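PDB 4I1D: ABC transporter substrate-binding protein from Bradyrhizobium japonicum, which probably serves as the periplasmic solute-binding component of an ABC importer, with polyamines such as putrescine and spermidine as possible ligands. Local coordinates for residues D58-P63 against C234-A239; T6-G11 against D37-A42; Y66-G71 against Y94-S99. All blocks are in the same frame, centred on the assembly; numbering follows the deposited sequence.

Contact 1: D58-P63 against C234-A239; sequences DVVDTP and CILKGA
The carbonyl oxygen of D58 is gripped twice by the incoming segment C234-A239. L236 N donates a hydrogen bond to D58 O at 2.9 Å, and the CA-H of I235 adds a weaker contact to the same oxygen at 3.2 Å. The oxygen of C234 repeats the pattern: V60 N reaches it at 3.0 Å, while V59 CA also leans on it. The bond from C234 N to V60 O closes the hydrogen-bonded pair V60-C234, whose neighbour V59-I235 is a non-hydrogen-bonded antiparallel pair.

Side chains divide between the two faces of the sheet. On one, V59 CG2 approaches I235 CG1 at 4.3 Å, and both residues pack against helix 242-252. On the other, V60 crosses L236 at an angle, its CG2 only 3.4 Å from L236 CD1, closer than carbons usually pack, with helix 43-51 over both side chains. C234 SG lies on this same face, tucked between its own backbone N and carbonyl carbon (chi1 56°), which brings it within 3.6 Å of V60 O.

Past I235 the chain leaves the strand through a type II turn, L236 to A239, with G238 at positive phi. The turn brings A239 CB to 3.4 Å from D58 OD1, a carboxylate held by the backbone nitrogens of N241 and T6. An antiparallel strand joining the parallel strands of this lobe's sheet, here the end of the long strand 219-235 beside strand 59-63, is a hallmark of the type II periplasmic binding protein fold.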
loop_
_atom_site.group_PDB
_atom_site.type_symbol
_atom_site.label_atom_id
_atom_site.label_comp_id
_atom_site.label_asym_id
_atom_site.label_seq_id
_atom_site.Cartn_x
_atom_site.Cartn_y
_atom_site.Cartn_z
ATOM N N ASP A 58 35.910 -2.787 16.814
ATOM C CA ASP A 58 36.392 -2.720 18.203
ATOM C C ASP A 58 36.063 -1.376 18.845
ATOM O O ASP A 58 35.384 -1.294 19.878
ATOM C CB ASP A 58 37.905 -2.946 18.267
ATOM C CG ASP A 58 38.309 -4.358 17.841
ATOM O OD1 ASP A 58 37.924 -5.318 18.542
ATOM O OD2 ASP A 58 39.020 -4.512 16.819
ATOM N N VAL A 59 36.558 -0.319 18.220
ATOM C CA VAL A 59 36.462 1.009 18.783
ATOM C C VAL A 59 35.662 1.905 17.849
ATOM O O VAL A 59 35.922 1.957 16.650
ATOM C CB VAL A 59 37.852 1.616 19.023
ATOM C CG1 VAL A 59 37.728 3.030 19.552
ATOM C CG2 VAL A 59 38.653 0.743 19.989
ATOM N N VAL A 60 34.687 2.601 18.420
ATOM C CA VAL A 60 33.829 3.505 17.676
ATOM C C VAL A 60 33.915 4.924 18.224
ATOM O O VAL A 60 33.873 5.144 19.432
ATOM C CB VAL A 60 32.367 3.032 17.714
ATOM C CG1 VAL A 60 31.454 4.069 17.094
ATOM C CG2 VAL A 60 32.245 1.698 16.979
ATOM N N ASP A 61 34.067 5.876 17.313
ATOM C CA ASP A 61 34.057 7.293 17.636
ATOM C C ASP A 61 32.677 7.835 17.277
ATOM O O ASP A 61 32.297 7.825 16.110
ATOM C CB ASP A 61 35.121 8.008 16.811
ATOM C CG ASP A 61 34.952 9.508 16.816
ATOM O OD1 ASP A 61 34.644 10.057 17.897
ATOM O OD2 ASP A 61 35.126 10.135 15.743
ATOM N N THR A 62 31.926 8.304 18.272
ATOM C CA THR A 62 30.533 8.682 18.040
ATOM C C THR A 62 30.069 9.817 18.969
ATOM O O THR A 62 30.637 10.004 20.049
ATOM C CB THR A 62 29.633 7.436 18.221
ATOM O OG1 THR A 62 28.317 7.693 17.716
ATOM C CG2 THR A 62 29.554 7.050 19.693
ATOM N N PRO A 63 29.039 10.586 18.554
ATOM C CA PRO A 63 28.498 11.594 19.471
ATOM C C PRO A 63 28.255 11.024 20.862
ATOM O O PRO A 63 27.700 9.943 21.034
ATOM C CB PRO A 63 27.181 12.003 18.801
ATOM C CG PRO A 63 27.507 11.883 17.337
ATOM C CD PRO A 63 28.369 10.638 17.239
ATOM N N CYS A 234 34.420 4.673 22.439
ATOM C CA CYS A 234 33.897 3.574 23.250
ATOM C C CYS A 234 34.245 2.274 22.544
ATOM O O CYS A 234 34.629 2.282 21.375
ATOM C CB CYS A 234 32.385 3.678 23.403
ATOM S SG CYS A 234 31.523 3.753 21.802
ATOM N N ILE A 235 34.100 1.160 23.254
ATOM C CA ILE A 235 34.540 -0.136 22.771
ATOM C C ILE A 235 33.339 -1.046 22.758
ATOM O O ILE A 235 32.588 -1.085 23.732
ATOM C CB ILE A 235 35.601 -0.732 23.714
ATOM C CG1 ILE A 235 36.819 0.188 23.793
ATOM C CG2 ILE A 235 35.988 -2.145 23.284
ATOM C CD1 ILE A 235 37.865 -0.272 24.806
ATOM N N LEU A 236 33.141 -1.777 21.664
ATOM C CA LEU A 236 31.968 -2.643 21.563
ATOM C C LEU A 236 32.028 -3.767 22.579
ATOM O O LEU A 236 33.092 -4.330 22.836
ATOM C CB LEU A 236 31.785 -3.206 20.148
ATOM C CG LEU A 236 31.079 -2.267 19.162
ATOM C CD1 LEU A 236 32.022 -1.192 18.732
ATOM C CD2 LEU A 236 30.562 -3.016 17.948
ATOM N N LYS A 237 30.886 -4.074 23.180
ATOM C CA LYS A 237 30.784 -5.247 24.034
ATOM C C LYS A 237 31.081 -6.484 23.177
ATOM O O LYS A 237 30.466 -6.684 22.132
ATOM C CB LYS A 237 29.382 -5.334 24.640
ATOM C CG LYS A 237 29.317 -6.042 25.981
ATOM C CD LYS A 237 30.062 -5.255 27.049
ATOM C CE LYS A 237 29.896 -5.890 28.420
ATOM N NZ LYS A 237 28.471 -5.889 28.863
ATOM N N GLY A 238 32.036 -7.301 23.604
ATOM C CA GLY A 238 32.407 -8.480 22.839
ATOM C C GLY A 238 33.391 -8.201 21.710
ATOM O O GLY A 238 33.581 -9.032 20.819
ATOM N N ALA A 239 34.021 -7.031 21.743
ATOM C CA ALA A 239 35.018 -6.670 20.739
ATOM C C ALA A 239 36.102 -7.746 20.635
ATOM O O ALA A 239 36.637 -8.195 21.650
ATOM C CB ALA A 239 35.634 -5.311 21.061
#

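Contact 2: T6-G11 against D37-A42; sequences TFVSQG and DSIPDA
V8 and D37 lie side by side at the tight end of this contact, their side chains pointing the same way, with V8 CG2 3.8 Å from D37 CB. V8 CG1, trans to the backbone N (chi1 -178°), is thereby carried along the strand to I39 CG2, 4.0 Å away. V8 and I39 both also touch W57, which extends the apolar patch. The backbone bonds beneath it follow a parallel register. D37 N donates to F7 O at 2.9 Å, and I39 N to S9 O at 3.0 Å. The middle bond, S9 N to D37 O, is longer at 3.3 Å; Q15 NE2 gives D37 O a second donor.

The carboxylate of D37 is itself well held. OD1 takes the next backbone nitrogen, S38 N, from above its plane at 2.8 Å, whereas OD2 meets W57 and forms a salt bridge with R208 of the second subunit. S38 OG rests near G11 CA and bonds to Q15 and to G12 N of that second subunit.

Beyond S9 the strands part and the packing thins. Q10, bent at its second torsion, lays CG near the oxygens of I39 and P40, and a water bridges Q10 and I39, donating to I39 O (3.0 Å) and only weakly to Q10 OE1. The side chain of P40, exposed, comes within about 4 Å of a bound D-malate. Two parallel strands linked through helix 12-30, with loops at their carboxyl ends near bound ligand, form the classic beta-alpha-beta crossover of a periplasmic binding protein lobe.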
loop_
_atom_site.group_PDB
_atom_site.type_symbol
_atom_site.label_atom_id
_atom_site.label_comp_id
_atom_site.label_asym_id
_atom_site.label_seq_id
_atom_site.Cartn_x
_atom_site.Cartn_y
_atom_site.Cartn_z
ATOM N N THR A 6 39.931 -2.607 14.883
ATOM C CA THR A 6 39.245 -1.852 13.852
ATOM C C THR A 6 38.610 -0.633 14.508
ATOM O O THR A 6 37.809 -0.758 15.441
ATOM C CB THR A 6 38.190 -2.687 13.119
ATOM O OG1 THR A 6 38.841 -3.712 12.365
ATOM C CG2 THR A 6 37.395 -1.811 12.156
ATOM N N PHE A 7 39.010 0.537 14.025
ATOM C CA PHE A 7 38.556 1.821 14.539
ATOM C C PHE A 7 37.554 2.427 13.552
ATOM O O PHE A 7 37.825 2.491 12.354
ATOM C CB PHE A 7 39.762 2.744 14.692
ATOM C CG PHE A 7 39.406 4.147 15.069
ATOM C CD1 PHE A 7 39.274 4.507 16.403
ATOM C CD2 PHE A 7 39.198 5.108 14.095
ATOM C CE1 PHE A 7 38.948 5.803 16.756
ATOM C CE2 PHE A 7 38.864 6.411 14.437
ATOM C CZ PHE A 7 38.736 6.760 15.771
ATOM N N VAL A 8 36.410 2.885 14.047
ATOM C CA VAL A 8 35.358 3.389 13.169
ATOM C C VAL A 8 34.980 4.839 13.490
ATOM O O VAL A 8 34.668 5.163 14.632
ATOM C CB VAL A 8 34.093 2.513 13.290
ATOM C CG1 VAL A 8 33.012 3.004 12.345
ATOM C CG2 VAL A 8 34.443 1.047 13.029
ATOM N N SER A 9 34.993 5.701 12.477
ATOM C CA SER A 9 34.580 7.094 12.640
ATOM C C SER A 9 33.734 7.536 11.439
ATOM O O SER A 9 33.129 6.699 10.768
ATOM C CB SER A 9 35.802 8.008 12.844
ATOM O OG SER A 9 35.416 9.347 13.132
ATOM N N GLN A 10 33.694 8.839 11.160
ATOM C CA GLN A 10 32.749 9.374 10.175
ATOM C C GLN A 10 33.357 9.684 8.806
ATOM O O GLN A 10 32.676 10.225 7.931
ATOM C CB GLN A 10 32.025 10.613 10.721
ATOM C CG GLN A 10 30.729 10.319 11.458
ATOM C CD GLN A 10 30.793 10.692 12.930
ATOM O OE1 GLN A 10 31.654 10.208 13.669
ATOM N NE2 GLN A 10 29.880 11.561 13.364
ATOM N N GLY A 11 34.625 9.337 8.620
ATOM C CA GLY A 11 35.275 9.472 7.325
ATOM C C GLY A 11 35.601 10.906 6.945
ATOM O O GLY A 11 35.562 11.799 7.790
ATOM N N ASP A 37 37.386 1.931 9.514
ATOM C CA ASP A 37 36.127 1.858 8.795
ATOM C C ASP A 37 35.423 3.195 9.020
ATOM O O ASP A 37 35.876 4.007 9.839
ATOM C CB ASP A 37 35.284 0.680 9.298
ATOM C CG ASP A 37 34.301 0.166 8.249
ATOM O OD1 ASP A 37 34.143 0.831 7.199
ATOM O OD2 ASP A 37 33.684 -0.902 8.474
ATOM N N SER A 38 34.336 3.427 8.288
ATOM C CA SER A 38 33.571 4.667 8.381
ATOM C C SER A 38 32.091 4.400 8.210
ATOM O O SER A 38 31.688 3.504 7.467
ATOM C CB SER A 38 34.017 5.670 7.305
ATOM O OG SER A 38 35.391 5.982 7.462
ATOM N N ILE A 39 31.279 5.194 8.894
ATOM C CA ILE A 39 29.840 5.121 8.748
ATOM C C ILE A 39 29.243 6.406 9.320
ATOM O O ILE A 39 29.736 6.930 10.325
ATOM C CB ILE A 39 29.264 3.855 9.452
ATOM C CG1 ILE A 39 27.819 3.599 9.012
ATOM C CG2 ILE A 39 29.358 3.983 10.969
ATOM C CD1 ILE A 39 27.253 2.277 9.495
ATOM N N PRO A 40 28.200 6.939 8.664
ATOM C CA PRO A 40 27.532 8.149 9.158
ATOM C C PRO A 40 26.969 7.945 10.566
ATOM O O PRO A 40 27.276 8.708 11.489
ATOM C CB PRO A 40 26.382 8.344 8.159
ATOM C CG PRO A 40 26.820 7.628 6.916
ATOM C CD PRO A 40 27.616 6.454 7.401
ATOM N N ASP A 41 26.145 6.915 10.720
ATOM C CA ASP A 41 25.543 6.588 12.008
ATOM C C ASP A 41 25.840 5.137 12.360
ATOM O O ASP A 41 25.355 4.211 11.709
ATOM C CB ASP A 41 24.029 6.836 11.981
ATOM C CG ASP A 41 23.328 6.360 13.253
ATOM O OD1 ASP A 41 24.014 6.157 14.280
ATOM O OD2 ASP A 41 22.086 6.198 13.227
ATOM N N ALA A 42 26.622 4.948 13.414
ATOM C CA ALA A 42 27.127 3.626 13.748
ATOM C C ALA A 42 26.138 2.761 14.517
ATOM O O ALA A 42 26.308 1.551 14.600
ATOM C CB ALA A 42 28.400 3.757 14.536
HETATM O O HOH W 1 30.500 6.995 13.189
#

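Contact 3: Y66-G71 against Y94-S99; sequences YCLRGG and YRSPYS
The ring of Y98 lies flat against the backbone of G71, and the loop that presents it is shaped by an ST turn at S96. G71 CA sits almost exactly over the centre of the ring, 3.5 Å from the centroid of Y98 and 6° off the ring normal, a textbook CH-pi contact. Having no side chain, G71 lets the aromatic face come down directly onto helix 64-72. The opposite face is covered from within the loop by P97 CB, so the ring is sandwiched between a helix glycine and a proline. The CZ end of the ring lies over the carbonyl of G71, with Y98 CZ 3.5 Å from G71 O, while C67 O approaches the ring obliquely.

One turn back along the helix, C67 points into the loop and meets S99 carbon to carbon, CB to CB at 3.7 Å; its sulfur passes alongside the same S99 CB. L68 starts out away from the loop, its CG beside the backbone N (chi1 -47°), opposite the carbonyl carbon. CD1 continues the chain outward, and the other branch, CD2, folds toward the loop, 3.8 Å from S96 CB. Beside the Y98 ring, the loop thus meets C67 and L68 with the CB atoms of S99 and S96.

The polar ends of those serines turn to each other instead. S96 N donates to S99 O, closing the chain from S96 to S99 on itself. Facing away from the loop, R69 forms salt bridges with E312 and E315. Inside the loop, S96 OG accepts Y98 N at 2.9 Å and shares a hydrogen bond with S99 OG, also 2.9 Å.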
loop_
_atom_site.group_PDB
_atom_site.type_symbol
_atom_site.label_atom_id
_atom_site.label_comp_id
_atom_site.label_asym_id
_atom_site.label_seq_id
_atom_site.Cartn_x
_atom_site.Cartn_y
_atom_site.Cartn_z
ATOM N N TYR A 66 25.204 9.034 22.392
ATOM C CA TYR A 66 24.965 7.655 21.973
ATOM C C TYR A 66 25.766 6.681 22.820
ATOM O O TYR A 66 25.362 5.534 23.013
ATOM C CB TYR A 66 25.306 7.461 20.491
ATOM C CG TYR A 66 24.474 8.309 19.556
ATOM C CD1 TYR A 66 23.168 8.641 19.872
ATOM C CD2 TYR A 66 25.000 8.789 18.367
ATOM C CE1 TYR A 66 22.407 9.425 19.029
ATOM C CE2 TYR A 66 24.246 9.574 17.516
ATOM C CZ TYR A 66 22.949 9.889 17.851
ATOM O OH TYR A 66 22.188 10.674 17.009
ATOM N N CYS A 67 26.906 7.137 23.324
ATOM C CA CYS A 67 27.693 6.320 24.236
ATOM C C CYS A 67 26.921 6.079 25.509
ATOM O O CYS A 67 26.944 4.976 26.046
ATOM C CB CYS A 67 29.033 6.979 24.554
ATOM S SG CYS A 67 30.076 7.155 23.102
ATOM N N LEU A 68 26.227 7.110 25.990
ATOM C CA LEU A 68 25.424 6.978 27.202
ATOM C C LEU A 68 24.278 5.999 26.972
ATOM O O LEU A 68 24.052 5.095 27.782
ATOM C CB LEU A 68 24.881 8.339 27.671
ATOM C CG LEU A 68 25.862 9.520 27.727
ATOM C CD1 LEU A 68 25.182 10.777 28.276
ATOM C CD2 LEU A 68 27.079 9.182 28.559
ATOM N N ARG A 69 23.559 6.183 25.867
ATOM C CA ARG A 69 22.448 5.298 25.514
ATOM C C ARG A 69 22.943 3.867 25.350
ATOM O O ARG A 69 22.418 2.939 25.966
ATOM C CB ARG A 69 21.772 5.761 24.217
ATOM C CG ARG A 69 20.501 6.578 24.415
ATOM C CD ARG A 69 19.668 6.667 23.127
ATOM N NE ARG A 69 20.114 7.733 22.226
ATOM C CZ ARG A 69 19.563 8.946 22.156
ATOM N NH1 ARG A 69 20.043 9.844 21.304
ATOM N NH2 ARG A 69 18.530 9.265 22.935
ATOM N N GLY A 70 23.964 3.705 24.515
ATOM C CA GLY A 70 24.577 2.414 24.276
ATOM C C GLY A 70 25.085 1.710 25.523
ATOM O O GLY A 70 24.858 0.508 25.703
ATOM N N GLY A 71 25.784 2.446 26.382
ATOM C CA GLY A 71 26.300 1.872 27.611
ATOM C C GLY A 71 25.170 1.374 28.498
ATOM O O GLY A 71 25.276 0.323 29.141
ATOM N N TYR A 94 34.534 14.886 31.575
ATOM C CA TYR A 94 34.982 14.594 30.208
ATOM C C TYR A 94 34.925 13.108 29.863
ATOM O O TYR A 94 35.315 12.703 28.774
ATOM C CB TYR A 94 36.399 15.117 29.971
ATOM C CG TYR A 94 36.504 16.623 29.823
ATOM C CD1 TYR A 94 36.536 17.216 28.566
ATOM C CD2 TYR A 94 36.589 17.449 30.937
ATOM C CE1 TYR A 94 36.642 18.591 28.424
ATOM C CE2 TYR A 94 36.696 18.828 30.803
ATOM C CZ TYR A 94 36.726 19.388 29.544
ATOM O OH TYR A 94 36.839 20.753 29.402
ATOM N N ARG A 95 34.452 12.295 30.797
ATOM C CA ARG A 95 34.302 10.869 30.548
ATOM C C ARG A 95 33.008 10.350 31.138
ATOM O O ARG A 95 32.304 11.065 31.855
ATOM C CB ARG A 95 35.490 10.080 31.103
ATOM C CG ARG A 95 36.016 10.583 32.415
ATOM C CD ARG A 95 37.213 9.761 32.854
ATOM N NE ARG A 95 37.941 10.415 33.935
ATOM C CZ ARG A 95 37.610 10.319 35.215
ATOM N NH1 ARG A 95 38.329 10.948 36.133
ATOM N NH2 ARG A 95 36.562 9.595 35.578
ATOM N N SER A 96 32.689 9.106 30.809
ATOM C CA SER A 96 31.508 8.459 31.345
ATOM C C SER A 96 31.996 7.093 31.756
ATOM O O SER A 96 33.167 6.792 31.570
ATOM C CB SER A 96 30.421 8.344 30.272
ATOM O OG SER A 96 30.625 7.188 29.473
ATOM N N PRO A 97 31.112 6.252 32.316
ATOM C CA PRO A 97 31.580 4.905 32.654
ATOM C C PRO A 97 31.915 4.094 31.401
ATOM O O PRO A 97 32.606 3.078 31.503
ATOM C CB PRO A 97 30.377 4.286 33.370
ATOM C CG PRO A 97 29.574 5.444 33.848
ATOM C CD PRO A 97 29.742 6.496 32.792
ATOM N N TYR A 98 31.442 4.556 30.244
ATOM C CA TYR A 98 31.559 3.808 28.996
ATOM C C TYR A 98 32.332 4.530 27.896
ATOM O O TYR A 98 32.478 3.993 26.803
ATOM C CB TYR A 98 30.168 3.503 28.436
ATOM C CG TYR A 98 29.175 3.002 29.449
ATOM C CD1 TYR A 98 29.203 1.687 29.882
ATOM C CD2 TYR A 98 28.193 3.842 29.958
ATOM C CE1 TYR A 98 28.291 1.219 30.806
ATOM C CE2 TYR A 98 27.275 3.385 30.885
ATOM C CZ TYR A 98 27.331 2.069 31.303
ATOM O OH TYR A 98 26.421 1.595 32.223
ATOM N N SER A 99 32.802 5.744 28.154
ATOM C CA SER A 99 33.398 6.525 27.075
ATOM C C SER A 99 34.377 7.571 27.566
ATOM O O SER A 99 34.414 7.884 28.755
ATOM C CB SER A 99 32.307 7.214 26.260
ATOM O OG SER A 99 31.674 8.220 27.028
#

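How the contacts relate
Contacts 1 and 2 belong to one sheet, in which strand 4-9 lies between strands 33-38 and 59-63; V8 N bonds to V59 O and S9 OG to D61 OD2, so the two are continuous. All touching residues of contact 1, which is antiparallel, are buried, whereas contact 2 is parallel, partly buried and reaches a second subunit and bound D-malate at its outer end. Contact 3, a helix meeting a loop, is also partly buried and relies on CH-pi and carbon packing where the others rely on backbone hydrogen bonds. It backs onto contact 1 through C67, whose sulfur touches T62 CG2 and C234 SG. Contacts 2 and 3 do not touch each other.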